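Local coordinates for protein polyhedrin (Operophtera brumata cypovirus 19, PDB 5A99) that probably forms the crystalline matrix of the viral occlusion bodies (polyhedra), the microcrystals in which an insect cypovirus is embedded, at residues I49-Q52 against I56-R59; D64-P69 against C181-S186; T227-Y232 against Y240-D245. All coordinates share one frame; numbering follows the deposited sequence.

Contact 1: residues I49-Q52 against I56-R59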
ATOM      1  N   ILE A  49       5.222 -11.137 -10.317  1.00 12.71           N
ATOM      2  CA  ILE A  49       4.680  -9.928  -9.711  1.00 10.05           C
ATOM      3  C   ILE A  49       5.026  -8.791 -10.659  1.00 10.70           C
ATOM      4  O   ILE A  49       6.199  -8.556 -10.945  1.00  9.04           O
ATOM      5  CB  ILE A  49       5.288  -9.676  -8.322  1.00 12.83           C
ATOM      6  CG1 ILE A  49       4.940 -10.824  -7.370  1.00 15.30           C
ATOM      7  CG2 ILE A  49       4.778  -8.375  -7.726  1.00 11.79           C
ATOM      8  CD1 ILE A  49       5.616 -10.726  -6.043  1.00 16.92           C
ATOM      9  N   ARG A  50       4.005  -8.124 -11.189  1.00 10.37           N
ATOM     10  CA  ARG A  50       4.223  -6.957 -12.027  1.00 11.09           C
ATOM     11  C   ARG A  50       3.743  -5.690 -11.352  1.00 11.22           C
ATOM     12  O   ARG A  50       2.576  -5.570 -10.950  1.00 13.62           O
ATOM     13  CB  ARG A  50       3.524  -7.064 -13.376  1.00 10.08           C
ATOM     14  CG  ARG A  50       3.820  -5.865 -14.277  1.00 13.11           C
ATOM     15  CD  ARG A  50       3.125  -5.953 -15.618  1.00 10.94           C
ATOM     16  NE  ARG A  50       1.723  -5.536 -15.586  1.00 12.73           N
ATOM     17  CZ  ARG A  50       0.707  -6.269 -16.040  1.00 15.71           C
ATOM     18  NH1 ARG A  50       0.929  -7.487 -16.523  1.00 14.54           N
ATOM     19  NH2 ARG A  50      -0.539  -5.781 -16.009  1.00  9.98           N
ATOM     20  N   ALA A  51       4.657  -4.738 -11.272  1.00 10.19           N
ATOM     21  CA  ALA A  51       4.327  -3.378 -10.872  1.00 10.97           C
ATOM     22  C   ALA A  51       4.380  -2.505 -12.117  1.00  8.58           C
ATOM     23  O   ALA A  51       5.187  -2.741 -13.023  1.00 10.65           O
ATOM     24  CB  ALA A  51       5.306  -2.885  -9.858  1.00 11.08           C
ATOM     25  N   GLN A  52       3.531  -1.495 -12.155  1.00  5.94           N
ATOM     26  CA  GLN A  52       3.505  -0.583 -13.285  1.00  7.87           C
ATOM     27  C   GLN A  52       2.961   0.776 -12.888  1.00 11.74           C
ATOM     28  O   GLN A  52       2.144   0.901 -11.967  1.00 12.31           O
ATOM     29  CB  GLN A  52       2.659  -1.165 -14.419  1.00  8.28           C
ATOM     30  CG  GLN A  52       1.170  -1.175 -14.145  1.00 13.69           C
ATOM     31  CD  GLN A  52       0.374  -1.957 -15.188  1.00  7.64           C
ATOM     32  OE1 GLN A  52       0.847  -2.956 -15.733  1.00  9.03           O
ATOM     33  NE2 GLN A  52      -0.853  -1.510 -15.452  1.00 10.82           N
ATOM     34  N   ILE A  56       6.399   6.479 -11.924  1.00  7.59           N
ATOM     35  CA  ILE A  56       7.286   6.115 -10.838  1.00  9.41           C
ATOM     36  C   ILE A  56       6.824   4.850 -10.131  1.00 11.33           C
ATOM     37  O   ILE A  56       5.634   4.644  -9.888  1.00 10.99           O
ATOM     38  CB  ILE A  56       7.448   7.301  -9.824  1.00  7.14           C
ATOM     39  CG1 ILE A  56       8.552   6.992  -8.795  1.00  6.77           C
ATOM     40  CG2 ILE A  56       6.118   7.641  -9.144  1.00  8.10           C
ATOM     41  CD1 ILE A  56       8.886   8.166  -7.859  1.00 10.45           C
ATOM     42  N   ILE A  57       7.788   4.002  -9.802  1.00 13.59           N
ATOM     43  CA  ILE A  57       7.506   2.745  -9.140  1.00  9.02           C
ATOM     44  C   ILE A  57       8.423   2.606  -7.932  1.00  8.12           C
ATOM     45  O   ILE A  57       9.645   2.625  -8.072  1.00  7.74           O
ATOM     46  CB  ILE A  57       7.708   1.548 -10.114  1.00  9.21           C
ATOM     47  CG1 ILE A  57       6.666   1.582 -11.240  1.00 15.05           C
ATOM     48  CG2 ILE A  57       7.637   0.208  -9.368  1.00 10.62           C
ATOM     49  CD1 ILE A  57       6.809   0.432 -12.251  1.00 12.06           C
ATOM     50  N   SER A  58       7.822   2.510  -6.746  1.00  9.54           N
ATOM     51  CA  SER A  58       8.533   2.132  -5.523  1.00  9.97           C
ATOM     52  C   SER A  58       7.766   1.001  -4.845  1.00 11.65           C
ATOM     53  O   SER A  58       6.605   1.175  -4.487  1.00  9.82           O
ATOM     54  CB  SER A  58       8.642   3.331  -4.574  1.00 10.36           C
ATOM     55  OG  SER A  58       9.051   2.934  -3.278  1.00 12.11           O
ATOM     56  N   ARG A  59       8.405  -0.154  -4.666  1.00 11.28           N
ATOM     57  CA  ARG A  59       7.715  -1.318  -4.126  1.00 10.91           C
ATOM     58  C   ARG A  59       8.579  -2.079  -3.156  1.00  9.24           C
ATOM     59  O   ARG A  59       9.795  -2.124  -3.299  1.00  8.71           O
ATOM     60  CB  ARG A  59       7.318  -2.286  -5.246  1.00 10.60           C
ATOM     61  CG  ARG A  59       6.459  -1.678  -6.318  1.00 12.12           C
ATOM     62  CD  ARG A  59       5.022  -1.504  -5.866  1.00 12.84           C
ATOM     63  NE  ARG A  59       4.197  -1.071  -6.984  1.00 12.56           N
ATOM     64  CZ  ARG A  59       4.096   0.194  -7.392  1.00  7.10           C
ATOM     65  NH1 ARG A  59       4.745   1.159  -6.752  1.00  8.89           N
ATOM     66  NH2 ARG A  59       3.331   0.492  -8.429  1.00 12.52           N
TER
HETATM   67  O   HOH W   1       1.638  -1.642  -9.809  1.00  6.83           O
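The strand segments 49-52 and 56-59 run roughly antiparallel, at 139° between their directions, but their axes come no nearer than 7.4 Å and the backbones pair with other strands, so that side chains fill the gap between two sheets. Ile57 reaches across with its longer branch. With CG1 beside its backbone N and the rest of the branch extended (chi2 180°), its terminal CD1 lies 3.6 Å from Gln52 CA and equally near the carbonyl oxygen of Ala51. The shorter branch of Ile57 turns to the methyl of Ala51, CG2 to CB 3.9 Å, and also sits over the centre of one face of the Arg59 guanidinium. Arg59 bends back at chi2 (-76°) and lays its head between the sheets, NE 3.6 Å from Ala51 CB. Its NH1 donates to Ser58 O, the backbone carbonyl just before it, at 2.9 Å; the oxygen lies in the guanidinium plane, but the donor stands well above the carbonyl plane. From NH2 a bond of 3.1 Å leads to a water at the edge of the group, which also accepts from Gln52 N and thus bridges the two strands. Outside the segments, Asp217 forms a salt bridge with Arg59 NE. On strand 46-53, Arg50 NE donates to Gln52 OE1 at 2.7 Å, while Arg50 NH2 bonds Asn132 O and Gln52 NE2 bonds Asn133 O, both of the third subunit. Chemically the interface is mixed: methyl groups meet in the gap, while Ser58 O, the water and Asp217 restrain the rotation of the guanidinium, and Asp217 probably balances its charge.

Contact 2: residues D64-P69 against C181-S186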
ATOM      1  N   ASP A  64       6.469 -13.156   3.182  1.00 11.00           N
ATOM      2  CA  ASP A  64       5.198 -13.837   3.014  1.00 11.94           C
ATOM      3  C   ASP A  64       4.415 -13.317   1.805  1.00 15.78           C
ATOM      4  O   ASP A  64       3.348 -13.830   1.478  1.00 12.54           O
ATOM      5  CB  ASP A  64       4.354 -13.752   4.293  1.00 15.84           C
ATOM      6  CG  ASP A  64       3.759 -12.370   4.521  1.00 13.57           C
ATOM      7  OD1 ASP A  64       4.428 -11.366   4.195  1.00 14.63           O
ATOM      8  OD2 ASP A  64       2.617 -12.296   5.032  1.00 17.81           O
ATOM      9  N   GLN A  65       4.956 -12.312   1.129  1.00 13.49           N
ATOM     10  CA  GLN A  65       4.376 -11.874  -0.123  1.00 12.36           C
ATOM     11  C   GLN A  65       5.175 -12.398  -1.307  1.00 12.61           C
ATOM     12  O   GLN A  65       4.789 -12.179  -2.449  1.00 16.80           O
ATOM     13  CB  GLN A  65       4.284 -10.347  -0.139  1.00 14.95           C
ATOM     14  CG  GLN A  65       3.485  -9.818   1.040  1.00 11.44           C
ATOM     15  CD  GLN A  65       3.641  -8.322   1.226  1.00 15.33           C
ATOM     16  OE1 GLN A  65       4.723  -7.771   1.048  1.00 14.97           O
ATOM     17  NE2 GLN A  65       2.552  -7.658   1.577  1.00 17.33           N
ATOM     18  N   LEU A  66       6.272 -13.109  -1.022  1.00 17.70           N
ATOM     19  CA  LEU A  66       7.153 -13.662  -2.057  1.00 14.19           C
ATOM     20  C   LEU A  66       7.071 -15.190  -2.152  1.00 12.20           C
ATOM     21  O   LEU A  66       7.253 -15.770  -3.219  1.00 13.62           O
ATOM     22  CB  LEU A  66       8.607 -13.251  -1.791  1.00 12.17           C
ATOM     23  CG  LEU A  66       8.909 -11.742  -1.809  1.00 12.94           C
ATOM     24  CD1 LEU A  66      10.301 -11.447  -1.253  1.00 17.37           C
ATOM     25  CD2 LEU A  66       8.756 -11.203  -3.204  1.00 14.61           C
ATOM     26  N   VAL A  67       6.809 -15.846  -1.036  1.00 13.58           N
ATOM     27  CA  VAL A  67       6.697 -17.297  -1.037  1.00 14.50           C
ATOM     28  C   VAL A  67       5.435 -17.700  -1.802  1.00 13.95           C
ATOM     29  O   VAL A  67       4.582 -16.859  -2.097  1.00 14.77           O
ATOM     30  CB  VAL A  67       6.627 -17.852   0.390  1.00 11.79           C
ATOM     31  CG1 VAL A  67       7.898 -17.532   1.142  1.00 15.25           C
ATOM     32  CG2 VAL A  67       5.407 -17.301   1.127  1.00 11.40           C
ATOM     33  N   LEU A  68       5.324 -18.976  -2.142  1.00 12.73           N
ATOM     34  CA  LEU A  68       4.063 -19.522  -2.636  1.00 12.60           C
ATOM     35  C   LEU A  68       3.812 -20.876  -1.970  1.00 11.86           C
ATOM     36  O   LEU A  68       4.632 -21.779  -2.065  1.00 14.79           O
ATOM     37  CB  LEU A  68       4.090 -19.661  -4.163  1.00 17.41           C
ATOM     38  CG  LEU A  68       2.732 -19.871  -4.849  1.00 15.97           C
ATOM     39  CD1 LEU A  68       2.842 -19.572  -6.354  1.00 14.14           C
ATOM     40  CD2 LEU A  68       2.206 -21.283  -4.623  1.00 13.72           C
ATOM     41  N   PRO A  69       2.639 -21.054  -1.356  1.00 16.15           N
ATOM     42  CA  PRO A  69       1.475 -20.174  -1.459  1.00 11.85           C
ATOM     43  C   PRO A  69       1.553 -18.935  -0.575  1.00 14.98           C
ATOM     44  O   PRO A  69       2.310 -18.873   0.411  1.00 10.14           O
ATOM     45  CB  PRO A  69       0.327 -21.076  -0.995  1.00 17.35           C
ATOM     46  CG  PRO A  69       0.970 -21.994  -0.008  1.00 11.45           C
ATOM     47  CD  PRO A  69       2.362 -22.240  -0.522  1.00 10.25           C
ATOM     48  N   CYS A 181      19.000 -16.245   1.524  1.00 17.70           N
ATOM     49  CA  CYS A 181      18.186 -17.436   1.279  1.00 15.67           C
ATOM     50  C   CYS A 181      16.701 -17.207   1.503  1.00 15.14           C
ATOM     51  O   CYS A 181      15.874 -17.832   0.848  1.00 18.82           O
ATOM     52  CB  CYS A 181      18.612 -18.574   2.211  1.00 24.19           C
ATOM     53  SG  CYS A 181      19.920 -19.635   1.593  1.00 45.46           S
ATOM     54  N   HIS A 182      16.381 -16.332   2.450  1.00 14.42           N
ATOM     55  CA  HIS A 182      15.006 -16.101   2.895  1.00 16.92           C
ATOM     56  C   HIS A 182      14.724 -14.618   2.719  1.00 15.28           C
ATOM     57  O   HIS A 182      14.915 -13.820   3.632  1.00 13.57           O
ATOM     58  CB  HIS A 182      14.839 -16.530   4.353  1.00 13.65           C
ATOM     59  CG  HIS A 182      15.409 -17.887   4.643  1.00 12.71           C
ATOM     60  ND1 HIS A 182      14.705 -19.050   4.418  1.00 18.57           N
ATOM     61  CD2 HIS A 182      16.619 -18.266   5.111  1.00 11.38           C
ATOM     62  CE1 HIS A 182      15.456 -20.088   4.745  1.00 17.37           C
ATOM     63  NE2 HIS A 182      16.621 -19.640   5.170  1.00 14.74           N
ATOM     64  N   PRO A 183      14.282 -14.246   1.515  1.00 14.54           N
ATOM     65  CA  PRO A 183      14.344 -12.868   1.026  1.00 17.42           C
ATOM     66  C   PRO A 183      13.181 -11.969   1.414  1.00 15.98           C
ATOM     67  O   PRO A 183      12.040 -12.416   1.586  1.00 11.80           O
ATOM     68  CB  PRO A 183      14.356 -13.051  -0.498  1.00 14.03           C
ATOM     69  CG  PRO A 183      13.518 -14.258  -0.714  1.00 18.50           C
ATOM     70  CD  PRO A 183      13.803 -15.173   0.478  1.00 13.47           C
ATOM     71  N   VAL A 184      13.522 -10.696   1.587  1.00 13.25           N
ATOM     72  CA  VAL A 184      12.578  -9.586   1.562  1.00 12.29           C
ATOM     73  C   VAL A 184      13.060  -8.762   0.367  1.00 10.99           C
ATOM     74  O   VAL A 184      14.263  -8.614   0.164  1.00 12.42           O
ATOM     75  CB  VAL A 184      12.646  -8.744   2.840  1.00  9.10           C
ATOM     76  CG1 VAL A 184      12.021  -7.374   2.614  1.00 15.28           C
ATOM     77  CG2 VAL A 184      11.967  -9.471   4.026  1.00 11.00           C
ATOM     78  N   ILE A 185      12.154  -8.254  -0.449  1.00  8.78           N
ATOM     79  CA  ILE A 185      12.591  -7.595  -1.671  1.00 10.43           C
ATOM     80  C   ILE A 185      12.006  -6.202  -1.853  1.00  8.77           C
ATOM     81  O   ILE A 185      10.788  -6.010  -1.784  1.00 10.29           O
ATOM     82  CB  ILE A 185      12.284  -8.459  -2.898  1.00  7.85           C
ATOM     83  CG1 ILE A 185      13.167  -9.714  -2.898  1.00  8.81           C
ATOM     84  CG2 ILE A 185      12.532  -7.690  -4.175  1.00  7.91           C
ATOM     85  CD1 ILE A 185      12.722 -10.748  -3.893  1.00 13.26           C
ATOM     86  N   SER A 186      12.903  -5.240  -2.071  1.00  9.42           N
ATOM     87  CA  SER A 186      12.554  -3.848  -2.354  1.00 10.09           C
ATOM     88  C   SER A 186      13.133  -3.417  -3.716  1.00 10.27           C
ATOM     89  O   SER A 186      14.257  -3.782  -4.060  1.00  8.68           O
ATOM     90  CB  SER A 186      13.087  -2.925  -1.249  1.00 12.61           C
ATOM     91  OG  SER A 186      12.697  -3.401   0.028  1.00 13.25           O
TER
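Apolar contact carries this meeting of segments 64-69 and 181-186, and nearly all of it passes through Leu66. Its CD1 methyl comes 3.6 Å from Ile185 CD1 and 3.7 Å from Ile185 CG1, set against the longer branch of the isoleucine, while CD2 reaches the same Ile185 CD1 at 4.1 Å. The two side chains cross obliquely. Ile185 carries CG1 beside its backbone N (chi1 -69°), which turns that branch, and not CG2, toward the leucine. A looser touch joins Leu66 CD1 to the ring of Pro183, at CG, 4.3 Å away. Contacts of the methyl with the backbone make up the second group. Leu66 CD1 also rests against the Pro183 carbonyl oxygen at 3.5 Å and passes 4.1 Å from Val184 CA, so one methyl touches three successive residues, Pro183 to Ile185. The burial has a polar cost, since Pro183 O finds no partner in the model and is covered here by a hydrocarbon group. Polar bonds lie round the loop instead of across the contact: the backbone oxygen of Gln65 accepts from Tyr219 OH, and Asp64 OD1 makes a salt bridge to Arg72 of the second subunit. On the strand side, Ile185 pairs by backbone with Tyr61. Leu37 of strand 33-40 touches both Leu66 and Ile185, and Phe126 of strand 125-129 also packs on Ile185. The arrangement is that of a hydrophobic core between two antiparallel beta-sheets, here on the middle strand of the smaller sheet, where an irregular loop supplies a leucine to the filling.

Contact 3: residues T227-Y232 against Y240-D245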
ATOM      1  N   THR A 227       5.247 -21.930 -20.039  1.00  9.44           N
ATOM      2  CA  THR A 227       3.837 -21.571 -19.973  1.00  8.81           C
ATOM      3  C   THR A 227       3.713 -20.053 -19.914  1.00 12.74           C
ATOM      4  O   THR A 227       2.907 -19.472 -20.632  1.00 10.41           O
ATOM      5  CB  THR A 227       3.105 -22.225 -18.777  1.00 11.24           C
ATOM      6  OG1 THR A 227       3.324 -23.642 -18.792  1.00 11.65           O
ATOM      7  CG2 THR A 227       1.618 -21.959 -18.852  1.00  8.22           C
ATOM      8  N   SER A 228       4.531 -19.417 -19.075  1.00 12.74           N
ATOM      9  CA  SER A 228       4.541 -17.959 -18.963  1.00  9.68           C
ATOM     10  C   SER A 228       4.965 -17.294 -20.276  1.00 12.28           C
ATOM     11  O   SER A 228       4.398 -16.275 -20.662  1.00 12.19           O
ATOM     12  CB  SER A 228       5.436 -17.482 -17.804  1.00 10.55           C
ATOM     13  OG  SER A 228       6.811 -17.644 -18.085  1.00  8.63           O
ATOM     14  N   VAL A 229       5.944 -17.879 -20.966  1.00 10.21           N
ATOM     15  CA  VAL A 229       6.385 -17.347 -22.258  1.00 11.05           C
ATOM     16  C   VAL A 229       5.193 -17.356 -23.216  1.00 14.53           C
ATOM     17  O   VAL A 229       4.880 -16.346 -23.847  1.00  9.61           O
ATOM     18  CB  VAL A 229       7.597 -18.144 -22.837  1.00  9.72           C
ATOM     19  CG1 VAL A 229       7.821 -17.839 -24.307  1.00 15.17           C
ATOM     20  CG2 VAL A 229       8.863 -17.859 -22.033  1.00 12.36           C
ATOM     21  N   ALA A 230       4.513 -18.493 -23.283  1.00 11.62           N
ATOM     22  CA  ALA A 230       3.363 -18.658 -24.160  1.00  9.80           C
ATOM     23  C   ALA A 230       2.157 -17.792 -23.798  1.00 11.89           C
ATOM     24  O   ALA A 230       1.508 -17.219 -24.677  1.00 13.46           O
ATOM     25  CB  ALA A 230       2.956 -20.111 -24.197  1.00 12.30           C
ATOM     26  N   ASN A 231       1.851 -17.697 -22.512  1.00 12.08           N
ATOM     27  CA  ASN A 231       0.575 -17.129 -22.094  1.00 12.75           C
ATOM     28  C   ASN A 231       0.665 -15.732 -21.490  1.00  9.24           C
ATOM     29  O   ASN A 231      -0.355 -15.130 -21.165  1.00 14.06           O
ATOM     30  CB  ASN A 231      -0.087 -18.074 -21.093  1.00 13.02           C
ATOM     31  CG  ASN A 231      -0.519 -19.383 -21.727  1.00 12.29           C
ATOM     32  OD1 ASN A 231      -0.354 -19.601 -22.935  1.00 12.10           O
ATOM     33  ND2 ASN A 231      -1.043 -20.274 -20.912  1.00 10.76           N
ATOM     34  N   TYR A 232       1.878 -15.216 -21.361  1.00 11.97           N
ATOM     35  CA  TYR A 232       2.084 -13.945 -20.680  1.00  7.48           C
ATOM     36  C   TYR A 232       3.086 -13.057 -21.409  1.00  9.03           C
ATOM     37  O   TYR A 232       2.729 -12.016 -21.949  1.00 12.12           O
ATOM     38  CB  TYR A 232       2.548 -14.203 -19.247  1.00 12.54           C
ATOM     39  CG  TYR A 232       2.668 -12.960 -18.414  1.00  9.99           C
ATOM     40  CD1 TYR A 232       1.577 -12.461 -17.708  1.00  9.52           C
ATOM     41  CD2 TYR A 232       3.873 -12.275 -18.337  1.00 10.99           C
ATOM     42  CE1 TYR A 232       1.689 -11.311 -16.944  1.00 10.98           C
ATOM     43  CE2 TYR A 232       3.999 -11.129 -17.566  1.00  8.73           C
ATOM     44  CZ  TYR A 232       2.908 -10.637 -16.885  1.00  9.94           C
ATOM     45  OH  TYR A 232       3.053  -9.476 -16.125  1.00 11.53           O
ATOM     46  N   TYR A 240      11.369 -10.552 -22.179  1.00 12.78           N
ATOM     47  CA  TYR A 240      11.696 -11.575 -21.197  1.00 15.23           C
ATOM     48  C   TYR A 240      12.838 -12.466 -21.667  1.00 11.78           C
ATOM     49  O   TYR A 240      12.991 -12.743 -22.866  1.00 13.78           O
ATOM     50  CB  TYR A 240      10.451 -12.435 -20.891  1.00 12.25           C
ATOM     51  CG  TYR A 240      10.685 -13.527 -19.875  1.00 10.61           C
ATOM     52  CD1 TYR A 240      10.745 -13.239 -18.525  1.00  9.01           C
ATOM     53  CD2 TYR A 240      10.835 -14.851 -20.270  1.00  9.97           C
ATOM     54  CE1 TYR A 240      10.968 -14.226 -17.591  1.00 10.84           C
ATOM     55  CE2 TYR A 240      11.049 -15.851 -19.343  1.00  8.72           C
ATOM     56  CZ  TYR A 240      11.120 -15.528 -18.001  1.00  7.61           C
ATOM     57  OH  TYR A 240      11.326 -16.502 -17.063  1.00 10.48           O
ATOM     58  N   ARG A 241      13.627 -12.923 -20.705  1.00 10.85           N
ATOM     59  CA  ARG A 241      14.783 -13.764 -20.967  1.00 13.75           C
ATOM     60  C   ARG A 241      14.576 -15.121 -20.288  1.00  9.81           C
ATOM     61  O   ARG A 241      14.388 -15.186 -19.074  1.00 10.73           O
ATOM     62  CB  ARG A 241      16.023 -13.074 -20.405  1.00 22.64           C
ATOM     63  CG  ARG A 241      17.309 -13.349 -21.131  1.00 19.96           C
ATOM     64  CD  ARG A 241      18.430 -12.452 -20.579  1.00 34.07           C
ATOM     65  NE  ARG A 241      18.619 -11.251 -21.391  1.00 16.77           N
ATOM     66  CZ  ARG A 241      18.980 -11.304 -22.664  1.00 15.01           C
ATOM     67  NH1 ARG A 241      19.184 -12.486 -23.226  1.00 20.96           N
ATOM     68  NH2 ARG A 241      19.142 -10.201 -23.368  1.00 18.55           N
ATOM     69  N   THR A 242      14.621 -16.195 -21.077  1.00 12.69           N
ATOM     70  CA  THR A 242      14.406 -17.556 -20.569  1.00 11.25           C
ATOM     71  C   THR A 242      15.642 -18.156 -19.883  1.00  9.81           C
ATOM     72  O   THR A 242      16.727 -17.576 -19.902  1.00 10.74           O
ATOM     73  CB  THR A 242      13.958 -18.513 -21.703  1.00  8.99           C
ATOM     74  OG1 THR A 242      15.051 -18.746 -22.592  1.00 11.16           O
ATOM     75  CG2 THR A 242      12.759 -17.943 -22.472  1.00  9.75           C
ATOM     76  N   LYS A 243      15.465 -19.321 -19.263  1.00 13.24           N
ATOM     77  CA  LYS A 243      16.563 -20.008 -18.578  1.00  9.86           C
ATOM     78  C   LYS A 243      17.724 -20.275 -19.528  1.00 11.67           C
ATOM     79  O   LYS A 243      18.893 -20.182 -19.142  1.00 12.71           O
ATOM     80  CB  LYS A 243      16.094 -21.336 -17.983  1.00 18.16           C
ATOM     81  CG  LYS A 243      17.212 -22.096 -17.283  1.00 28.94           C
ATOM     82  CD  LYS A 243      16.862 -23.561 -17.028  1.00 29.72           C
ATOM     83  CE  LYS A 243      18.077 -24.312 -16.482  1.00 27.56           C
ATOM     84  NZ  LYS A 243      17.746 -25.701 -16.027  1.00 48.48           N
ATOM     85  N   CYS A 244      17.388 -20.607 -20.772  1.00 11.41           N
ATOM     86  CA  CYS A 244      18.386 -20.935 -21.785  1.00 17.43           C
ATOM     87  C   CYS A 244      18.871 -19.676 -22.480  1.00 13.39           C
ATOM     88  O   CYS A 244      19.637 -19.732 -23.437  1.00 14.42           O
ATOM     89  CB  CYS A 244      17.789 -21.899 -22.808  1.00 14.15           C
ATOM     90  SG  CYS A 244      17.358 -23.503 -22.121  1.00 23.24           S
ATOM     91  N   ASP A 245      18.389 -18.539 -21.992  1.00 13.69           N
ATOM     92  CA  ASP A 245      18.814 -17.231 -22.458  1.00 12.86           C
ATOM     93  C   ASP A 245      18.269 -16.846 -23.833  1.00  9.89           C
ATOM     94  O   ASP A 245      18.984 -16.298 -24.664  1.00 14.56           O
ATOM     95  CB  ASP A 245      20.331 -17.123 -22.452  1.00 11.83           C
ATOM     96  CG  ASP A 245      20.793 -15.710 -22.176  1.00 16.31           C
ATOM     97  OD1 ASP A 245      20.588 -15.251 -21.033  1.00 17.84           O
ATOM     98  OD2 ASP A 245      21.325 -15.047 -23.087  1.00 13.88           O
TER
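Val229 meets segment 240-245 through one methyl, CG2, which faces two residues together. It lies 3.9 Å from Thr242 CG2 and 4.0 Å from Tyr240 CD2, with CE2 of the same ring equally close, so the methyl approaches the ring obliquely, near these two carbons. The valine side chain crosses both partners at about a right angle. Its rotamer, with CG1 anti to the backbone N (chi1 165°), leaves CG2 as the branch that reaches the tail. Thr242 turns its own CG2 to the valine, while OG1 accepts from Ile246 N. That bond accompanies a type I turn from Thr242 to Asp245, closed by Asp245 N to Thr242 O at 2.8 Å and spanned by a salt bridge from Arg241 to Asp245. In the next shell Glu225, at the start of the helix, bonds to Tyr240 OH through OE2 and to Lys243 N through OE1, holding tail and helix together from the polar side. Val248 packs on all three touching residues. Helix 225-236 thus lies against the C-terminal tail beside the larger sheet: Ser228 and Tyr240 both touch Leu46 of strand 46-53, and Tyr240 also touches Gln112 and Ile114 of strand 110-116.

In the fold
From the N terminus, contact 1 comes first: strands 46-53 and 56-61 follow each other closely, yet the short connection carries the chain from the larger sheet to the smaller. Contact 2 then closes a long excursion of 111 residues, bringing segment 181-186, which leads into strand 184-190, back to the loop that follows strand 56-61, its neighbour in the smaller sheet. Contact 3 closes the last short loop, folding the C-terminal tail back on helix 225-236. The three lie in series, none nested or crossing. Contacts 1 and 2 touch, Ile49 packing on Leu66, whereas Tyr232 OH and Arg50 NH1 connect contact 3 to contact 1. Contacts 2 and 3 stay about 12 Å apart at their nearest atoms.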